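Local coordinates for ectoine hydroxylase (PDB 4MHR), which catalyses the iron- and 2-oxoglutarate-dependent hydroxylation of L-ectoine to 5-hydroxyectoine, an osmolyte that helps cells survive extreme osmotic stress, at residues E96-F101 against Y140-K145; F149-D154 against M187-S192. One frame throughout, in Å; residues are numbered along the deposited sequence.

Contact 1. Residues E96-F101 against Y140-K145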
ATOM      1  N   GLU A  96     -13.783  -9.939 -16.045  1.00 36.71           N
ATOM      2  CA  GLU A  96     -14.198  -8.951 -15.011  1.00 37.17           C
ATOM      3  C   GLU A  96     -12.963  -8.369 -14.348  1.00 34.61           C
ATOM      4  O   GLU A  96     -12.064  -9.130 -13.895  1.00 35.36           O
ATOM      5  CB  GLU A  96     -15.051  -9.610 -13.897  1.00 38.51           C
ATOM      6  N   ILE A  97     -12.883  -7.041 -14.321  1.00 33.54           N
ATOM      7  CA  ILE A  97     -11.692  -6.333 -13.795  1.00 35.66           C
ATOM      8  C   ILE A  97     -11.628  -6.467 -12.252  1.00 34.61           C
ATOM      9  O   ILE A  97     -12.653  -6.428 -11.566  1.00 37.56           O
ATOM     10  CB  ILE A  97     -11.644  -4.876 -14.266  1.00 39.43           C
ATOM     11  CG1 ILE A  97     -11.409  -4.840 -15.771  1.00 46.34           C
ATOM     12  CG2 ILE A  97     -10.477  -4.093 -13.669  1.00 39.93           C
ATOM     13  CD1 ILE A  97     -11.513  -3.472 -16.389  1.00 53.98           C
ATOM     14  N   ARG A  98     -10.449  -6.796 -11.747  1.00 33.96           N
ATOM     15  CA  ARG A  98     -10.187  -6.777 -10.305  1.00 36.67           C
ATOM     16  C   ARG A  98      -9.199  -5.660  -9.886  1.00 38.86           C
ATOM     17  O   ARG A  98      -9.451  -4.983  -8.875  1.00 39.69           O
ATOM     18  CB  ARG A  98      -9.727  -8.106  -9.809  1.00 38.28           C
ATOM     19  CG  ARG A  98     -10.829  -9.196  -9.865  1.00 40.97           C
ATOM     20  CD  ARG A  98     -11.969  -9.043  -8.823  1.00 46.92           C
ATOM     21  NE  ARG A  98     -13.133  -9.890  -9.171  1.00 45.22           N
ATOM     22  CZ  ARG A  98     -14.172  -9.453  -9.892  1.00 42.73           C
ATOM     23  NH1 ARG A  98     -14.188  -8.220 -10.346  1.00 43.44           N
ATOM     24  NH2 ARG A  98     -15.182 -10.258 -10.186  1.00 47.28           N
ATOM     25  N   SER A  99      -8.116  -5.475 -10.653  1.00 33.61           N
ATOM     26  CA  SER A  99      -7.141  -4.354 -10.487  1.00 35.79           C
ATOM     27  C   SER A  99      -6.670  -3.714 -11.815  1.00 38.35           C
ATOM     28  O   SER A  99      -6.458  -4.406 -12.827  1.00 36.65           O
ATOM     29  CB  SER A  99      -5.859  -4.805  -9.799  1.00 34.93           C
ATOM     30  OG  SER A  99      -6.117  -5.490  -8.618  1.00 41.36           O
ATOM     31  N   ILE A 100      -6.494  -2.403 -11.753  1.00 29.95           N
ATOM     32  CA  ILE A 100      -5.796  -1.596 -12.748  1.00 33.14           C
ATOM     33  C   ILE A 100      -4.506  -0.960 -12.133  1.00 33.75           C
ATOM     34  O   ILE A 100      -4.596  -0.152 -11.191  1.00 32.52           O
ATOM     35  CB  ILE A 100      -6.690  -0.488 -13.259  1.00 28.67           C
ATOM     36  CG1 ILE A 100      -8.045  -0.996 -13.785  1.00 33.65           C
ATOM     37  CG2 ILE A 100      -6.005   0.300 -14.389  1.00 32.16           C
ATOM     38  CD1 ILE A 100      -9.066   0.118 -14.008  1.00 31.56           C
ATOM     39  N   PHE A 101      -3.348  -1.407 -12.599  1.00 32.85           N
ATOM     40  CA  PHE A 101      -2.019  -0.892 -12.166  1.00 33.11           C
ATOM     41  C   PHE A 101      -1.690   0.384 -12.908  1.00 33.15           C
ATOM     42  O   PHE A 101      -2.301   0.672 -13.942  1.00 30.86           O
ATOM     43  CB  PHE A 101      -0.929  -1.935 -12.422  1.00 33.56           C
ATOM     44  CG  PHE A 101      -0.915  -3.059 -11.422  1.00 37.30           C
ATOM     45  CD1 PHE A 101      -0.182  -2.955 -10.251  1.00 35.81           C
ATOM     46  CD2 PHE A 101      -1.660  -4.221 -11.632  1.00 40.53           C
ATOM     47  CE1 PHE A 101      -0.151  -3.980  -9.337  1.00 42.68           C
ATOM     48  CE2 PHE A 101      -1.654  -5.247 -10.696  1.00 43.00           C
ATOM     49  CZ  PHE A 101      -0.889  -5.133  -9.547  1.00 44.34           C
ATOM     50  N   TYR A 140     -10.892  -3.412  -7.097  1.00 36.74           N
ATOM     51  CA  TYR A 140     -12.330  -3.683  -6.935  1.00 36.96           C
ATOM     52  C   TYR A 140     -12.529  -5.128  -6.579  1.00 43.49           C
ATOM     53  O   TYR A 140     -12.068  -6.042  -7.286  1.00 41.52           O
ATOM     54  CB  TYR A 140     -13.044  -3.431  -8.200  1.00 40.84           C
ATOM     55  CG  TYR A 140     -14.509  -3.747  -8.112  1.00 43.63           C
ATOM     56  CD1 TYR A 140     -15.027  -4.993  -8.560  1.00 43.96           C
ATOM     57  CD2 TYR A 140     -15.371  -2.829  -7.580  1.00 39.11           C
ATOM     58  CE1 TYR A 140     -16.374  -5.254  -8.472  1.00 45.98           C
ATOM     59  CE2 TYR A 140     -16.710  -3.090  -7.476  1.00 41.63           C
ATOM     60  CZ  TYR A 140     -17.202  -4.269  -7.931  1.00 41.65           C
ATOM     61  OH  TYR A 140     -18.531  -4.450  -7.825  1.00 52.23           O
ATOM     62  N   LYS A 141     -13.169  -5.354  -5.452  1.00 38.91           N
ATOM     63  CA  LYS A 141     -13.369  -6.720  -4.920  1.00 39.82           C
ATOM     64  C   LYS A 141     -14.896  -6.816  -4.814  1.00 38.75           C
ATOM     65  O   LYS A 141     -15.504  -6.109  -3.974  1.00 34.16           O
ATOM     66  CB  LYS A 141     -12.717  -6.860  -3.546  1.00 42.14           C
ATOM     67  CG  LYS A 141     -13.207  -8.014  -2.662  1.00 49.90           C
ATOM     68  CD  LYS A 141     -12.900  -7.787  -1.179  1.00 57.48           C
ATOM     69  CE  LYS A 141     -12.502  -9.071  -0.475  1.00 54.86           C
ATOM     70  NZ  LYS A 141     -11.547  -8.781   0.640  1.00 53.98           N
ATOM     71  N   PRO A 142     -15.515  -7.595  -5.704  1.00 35.07           N
ATOM     72  CA  PRO A 142     -16.978  -7.630  -5.683  1.00 38.73           C
ATOM     73  C   PRO A 142     -17.565  -8.253  -4.424  1.00 29.66           C
ATOM     74  O   PRO A 142     -16.919  -9.011  -3.729  1.00 33.82           O
ATOM     75  CB  PRO A 142     -17.316  -8.555  -6.854  1.00 36.79           C
ATOM     76  CG  PRO A 142     -16.146  -9.507  -6.882  1.00 40.25           C
ATOM     77  CD  PRO A 142     -14.970  -8.606  -6.639  1.00 40.18           C
ATOM     78  N   GLY A 143     -18.819  -7.952  -4.209  1.00 34.16           N
ATOM     79  CA  GLY A 143     -19.630  -8.670  -3.251  1.00 39.61           C
ATOM     80  C   GLY A 143     -19.805 -10.109  -3.662  1.00 37.17           C
ATOM     81  O   GLY A 143     -19.536 -10.462  -4.821  1.00 33.91           O
ATOM     82  N   PHE A 144     -20.226 -10.928  -2.694  1.00 34.48           N
ATOM     83  CA  PHE A 144     -20.672 -12.335  -2.872  1.00 33.01           C
ATOM     84  C   PHE A 144     -19.588 -13.324  -3.173  1.00 34.57           C
ATOM     85  O   PHE A 144     -19.527 -14.416  -2.552  1.00 36.56           O
ATOM     86  CB  PHE A 144     -21.733 -12.459  -3.939  1.00 29.84           C
ATOM     87  CG  PHE A 144     -22.908 -11.624  -3.705  1.00 34.88           C
ATOM     88  CD1 PHE A 144     -23.845 -11.988  -2.717  1.00 33.77           C
ATOM     89  CD2 PHE A 144     -23.163 -10.540  -4.519  1.00 34.04           C
ATOM     90  CE1 PHE A 144     -24.974 -11.213  -2.530  1.00 39.30           C
ATOM     91  CE2 PHE A 144     -24.288  -9.761  -4.308  1.00 39.12           C
ATOM     92  CZ  PHE A 144     -25.204 -10.112  -3.340  1.00 38.87           C
ATOM     93  N   LYS A 145     -18.737 -12.987  -4.124  1.00 35.14           N
ATOM     94  CA  LYS A 145     -17.601 -13.898  -4.405  1.00 41.69           C
ATOM     95  C   LYS A 145     -16.205 -13.258  -4.253  1.00 44.14           C
ATOM     96  O   LYS A 145     -15.199 -13.739  -4.856  1.00 38.48           O
ATOM     97  CB  LYS A 145     -17.784 -14.551  -5.792  1.00 48.67           C
ATOM     98  CG  LYS A 145     -18.726 -15.779  -5.752  1.00 61.21           C
ATOM     99  CD  LYS A 145     -20.185 -15.392  -6.077  1.00 70.08           C
ATOM    100  CE  LYS A 145     -21.311 -16.368  -5.631  1.00 65.87           C
ATOM    101  NZ  LYS A 145     -22.682 -15.768  -5.914  1.00 51.32           N
TER
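Arg98 and Tyr140 face each other on neighbouring antiparallel strands, 97-101 and 131-141, in the large sheet of this cupin-fold enzyme. Their CA atoms lie 5.1 Å apart, and Tyr140 N donates to Arg98 O at 2.8 Å in a nearly straight bond. On its other side strand 97-101 pairs with strand 88-90, where Arg98 and Ser99 both face Val89, a classic beta bulge. The arginine bends at chi2 (-72°), and this turn lays one face of its guanidinium against Pro142, just past the end of the partner strand, the two side chains crossing at about a right angle. Pro142 CD sits 3.3 Å above the guanidinium plane, over its centre, with CD 3.4 Å from Arg98 NE. The charge is met by Glu91, which forms a salt bridge with NE. Cutting this side chain back to an alanine would probably leave Glu91 without this salt bridge and Pro142 without the flat group packed against it. Tyr140 meets the same group differently: its ring is turned 55° from the guanidinium plane and receives NH1 at its edge, 3.8 Å from CD1. Arg98 NH1 also makes a weak, strongly bent hydrogen bond within strand 97-101, to Ile97 O at 2.7 Å.

Contact 2. Residues F149-D154 against M187-S192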
ATOM      1  N   PHE A 149      -6.975 -12.296   0.372  1.00 38.86           N
ATOM      2  CA  PHE A 149      -5.599 -11.965   0.033  1.00 37.12           C
ATOM      3  C   PHE A 149      -4.746 -12.401   1.172  1.00 31.20           C
ATOM      4  O   PHE A 149      -4.825 -11.854   2.318  1.00 32.66           O
ATOM      5  CB  PHE A 149      -5.526 -10.465  -0.344  1.00 44.14           C
ATOM      6  CG  PHE A 149      -6.241 -10.211  -1.628  1.00 59.37           C
ATOM      7  CD1 PHE A 149      -5.795 -10.867  -2.812  1.00 72.82           C
ATOM      8  CD2 PHE A 149      -7.446  -9.503  -1.673  1.00 71.18           C
ATOM      9  CE1 PHE A 149      -6.504 -10.755  -4.011  1.00 71.27           C
ATOM     10  CE2 PHE A 149      -8.151  -9.373  -2.884  1.00 74.03           C
ATOM     11  CZ  PHE A 149      -7.675  -9.995  -4.045  1.00 77.24           C
ATOM     12  N   TYR A 150      -3.936 -13.415   0.925  1.00 23.75           N
ATOM     13  CA  TYR A 150      -3.273 -14.068   2.041  1.00 29.44           C
ATOM     14  C   TYR A 150      -2.125 -13.121   2.558  1.00 27.74           C
ATOM     15  O   TYR A 150      -1.653 -12.298   1.832  1.00 28.95           O
ATOM     16  CB  TYR A 150      -2.690 -15.398   1.625  1.00 29.69           C
ATOM     17  CG  TYR A 150      -2.275 -16.251   2.763  1.00 33.35           C
ATOM     18  CD1 TYR A 150      -3.229 -16.904   3.578  1.00 34.17           C
ATOM     19  CD2 TYR A 150      -0.913 -16.450   3.064  1.00 32.84           C
ATOM     20  CE1 TYR A 150      -2.810 -17.734   4.611  1.00 31.38           C
ATOM     21  CE2 TYR A 150      -0.519 -17.229   4.135  1.00 30.46           C
ATOM     22  CZ  TYR A 150      -1.473 -17.905   4.883  1.00 32.71           C
ATOM     23  OH  TYR A 150      -1.022 -18.715   5.924  1.00 33.71           O
ATOM     24  N   TRP A 151      -1.770 -13.287   3.810  1.00 26.58           N
ATOM     25  CA  TRP A 151      -0.729 -12.537   4.513  1.00 31.21           C
ATOM     26  C   TRP A 151       0.550 -12.382   3.701  1.00 34.59           C
ATOM     27  O   TRP A 151       1.099 -13.376   3.204  1.00 32.06           O
ATOM     28  CB  TRP A 151      -0.366 -13.263   5.801  1.00 27.17           C
ATOM     29  CG  TRP A 151      -1.497 -13.418   6.755  1.00 27.47           C
ATOM     30  CD1 TRP A 151      -2.139 -14.573   7.064  1.00 32.78           C
ATOM     31  CD2 TRP A 151      -2.128 -12.390   7.542  1.00 29.24           C
ATOM     32  NE1 TRP A 151      -3.144 -14.352   7.968  1.00 32.75           N
ATOM     33  CE2 TRP A 151      -3.139 -13.024   8.322  1.00 30.94           C
ATOM     34  CE3 TRP A 151      -1.909 -10.996   7.715  1.00 27.89           C
ATOM     35  CZ2 TRP A 151      -3.987 -12.302   9.219  1.00 29.62           C
ATOM     36  CZ3 TRP A 151      -2.740 -10.281   8.621  1.00 28.01           C
ATOM     37  CH2 TRP A 151      -3.765 -10.952   9.368  1.00 31.40           C
ATOM     38  N   HIS A 152       1.035 -11.142   3.639  1.00 29.61           N
ATOM     39  CA  HIS A 152       2.351 -10.864   3.102  1.00 30.99           C
ATOM     40  C   HIS A 152       2.808  -9.476   3.598  1.00 28.81           C
ATOM     41  O   HIS A 152       2.004  -8.626   4.108  1.00 26.12           O
ATOM     42  CB  HIS A 152       2.321 -10.875   1.544  1.00 33.06           C
ATOM     43  CG  HIS A 152       1.353  -9.876   0.977  1.00 36.82           C
ATOM     44  ND1 HIS A 152      -0.015  -9.972   1.189  1.00 39.48           N
ATOM     45  CD2 HIS A 152       1.548  -8.701   0.327  1.00 40.80           C
ATOM     46  CE1 HIS A 152      -0.631  -8.934   0.641  1.00 38.24           C
ATOM     47  NE2 HIS A 152       0.294  -8.147   0.111  1.00 46.29           N
ATOM     48  N   SER A 153       4.114  -9.318   3.482  1.00 27.12           N
ATOM     49  CA  SER A 153       4.806  -8.054   3.604  1.00 26.99           C
ATOM     50  C   SER A 153       5.129  -7.595   2.192  1.00 24.51           C
ATOM     51  O   SER A 153       5.860  -8.239   1.495  1.00 23.21           O
ATOM     52  CB  SER A 153       6.117  -8.239   4.339  1.00 26.29           C
ATOM     53  OG  SER A 153       6.964  -7.057   4.085  1.00 25.87           O
ATOM     54  N   ASP A 154       4.626  -6.478   1.771  1.00 25.43           N
ATOM     55  CA  ASP A 154       5.003  -5.947   0.461  1.00 25.13           C
ATOM     56  C   ASP A 154       6.500  -5.810   0.304  1.00 25.16           C
ATOM     57  O   ASP A 154       7.032  -6.065  -0.783  1.00 27.08           O
ATOM     58  CB  ASP A 154       4.397  -4.552   0.275  1.00 25.67           C
ATOM     59  CG  ASP A 154       2.860  -4.576   0.179  1.00 33.47           C
ATOM     60  OD1 ASP A 154       2.301  -5.567  -0.318  1.00 31.83           O
ATOM     61  OD2 ASP A 154       2.242  -3.576   0.575  1.00 30.46           O
ATOM     62  N   MET A 187      -6.634  -6.312   7.091  1.00 27.78           N
ATOM     63  CA  MET A 187      -6.245  -6.669   8.425  1.00 26.69           C
ATOM     64  C   MET A 187      -4.727  -6.540   8.450  1.00 27.19           C
ATOM     65  O   MET A 187      -4.050  -6.991   7.520  1.00 25.77           O
ATOM     66  CB  MET A 187      -6.563  -8.153   8.636  1.00 26.29           C
ATOM     67  CG  MET A 187      -8.046  -8.403   8.838  1.00 30.47           C
ATOM     68  SD  MET A 187      -8.440 -10.115   9.226  1.00 36.62           S
ATOM     69  CE  MET A 187      -7.068 -10.793  10.097  1.00 49.06           C
ATOM     70  N   VAL A 188      -4.216  -6.038   9.550  1.00 23.50           N
ATOM     71  CA  VAL A 188      -2.788  -5.888   9.770  1.00 24.41           C
ATOM     72  C   VAL A 188      -2.452  -6.512  11.090  1.00 25.50           C
ATOM     73  O   VAL A 188      -3.339  -6.632  11.990  1.00 23.28           O
ATOM     74  CB  VAL A 188      -2.340  -4.413   9.685  1.00 26.69           C
ATOM     75  CG1 VAL A 188      -2.795  -3.822   8.383  1.00 26.37           C
ATOM     76  CG2 VAL A 188      -2.860  -3.562  10.861  1.00 31.79           C
ATOM     77  N   ILE A 189      -1.194  -6.937  11.217  1.00 24.23           N
ATOM     78  CA  ILE A 189      -0.635  -7.317  12.523  1.00 22.95           C
ATOM     79  C   ILE A 189       0.234  -6.143  13.040  1.00 23.82           C
ATOM     80  O   ILE A 189       1.392  -5.934  12.567  1.00 24.25           O
ATOM     81  CB  ILE A 189       0.182  -8.607  12.387  1.00 23.82           C
ATOM     82  CG1 ILE A 189      -0.739  -9.764  11.928  1.00 25.95           C
ATOM     83  CG2 ILE A 189       0.854  -8.963  13.706  1.00 24.49           C
ATOM     84  CD1 ILE A 189       0.023 -11.062  11.691  1.00 28.39           C
ATOM     85  N   PRO A 190      -0.298  -5.356  14.015  1.00 27.69           N
ATOM     86  CA  PRO A 190       0.421  -4.127  14.376  1.00 28.99           C
ATOM     87  C   PRO A 190       1.784  -4.406  15.047  1.00 28.13           C
ATOM     88  O   PRO A 190       1.915  -5.339  15.818  1.00 27.55           O
ATOM     89  CB  PRO A 190      -0.526  -3.381  15.347  1.00 28.72           C
ATOM     90  CG  PRO A 190      -1.743  -4.229  15.486  1.00 31.43           C
ATOM     91  CD  PRO A 190      -1.559  -5.531  14.762  1.00 26.25           C
ATOM     92  N   GLY A 191       2.802  -3.635  14.690  1.00 26.11           N
ATOM     93  CA  GLY A 191       4.152  -3.897  15.170  1.00 26.29           C
ATOM     94  C   GLY A 191       4.927  -4.935  14.390  1.00 24.79           C
ATOM     95  O   GLY A 191       6.103  -5.050  14.556  1.00 25.75           O
ATOM     96  N   SER A 192       4.295  -5.598  13.452  1.00 24.34           N
ATOM     97  CA  SER A 192       4.947  -6.609  12.653  1.00 22.48           C
ATOM     98  C   SER A 192       5.965  -6.070  11.686  1.00 25.14           C
ATOM     99  O   SER A 192       6.892  -6.755  11.249  1.00 23.08           O
ATOM    100  CB  SER A 192       3.876  -7.381  11.880  1.00 22.96           C
ATOM    101  OG  SER A 192       3.179  -6.652  10.868  1.00 21.65           O
TER
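Beside the residues of the iron-binding facial triad, here in the apo form, strands 149-152 and 187-188 form the two outer strands of a small three-stranded antiparallel sheet, with strand 253-255 between them. The spacing fits this order: the nearest CA pair, Trp151 and Val188, is 8.7 Å apart, so the contact is made by the Trp151 side chain, which reaches the side chains of Met187 and Ile189 and also Met187 O. Trp151 spans the gap with the six-membered part of its indole. CH2 lies 3.4 Å from Met187 CE, while CZ3 approaches Ile189 CG1 at 3.9 Å. The methionine reaches the indole obliquely, its chain extended at chi2 and bent at chi3 (31°), which swings the methyl back to CH2 and CZ2. Ile189 crosses the tryptophan at about a right angle and places CD1 over one indole face, 4.2 Å above the plane and toward the rim. Leu225 of helix 222-232 also touches Trp151. Ile189 opens a type II beta turn that ends at Ser192, and Ile189 O accepts from both Ser192 OG, at 2.6 Å, and Ser192 N. On the other segment His152 ND1 donates to Tyr150 O at 2.9 Å, the acceptor near the imidazole plane; this bond probably restrains the ring's rotation. His152 and Asp154, which bind iron, supply the HxD part of the facial triad, completed by His253 of the central strand, as is typical of cupin-fold 2-oxoglutarate-dependent dioxygenases.

Overall arrangement
Contact 1 is a surface contact whose centre lies about 17 Å from the centre of the chain, whereas contact 2 is partly buried, its centre about 11 Å from that of the chain; the two contact centres are 20 Å apart. The two share no strand: contact 1 joins adjacent strands of the seven-stranded sheet, and contact 2 bridges the outer strands of the three-stranded one. Their chemistry differs accordingly, with a backbone bond and a charged group over a proline at the first, and apolar packing across an intervening strand at the second. The chain links them in series, since strand 131-141, which includes the 2-oxoglutarate-binding Lys141, is the strand before 149-152, which carries the iron-binding His152.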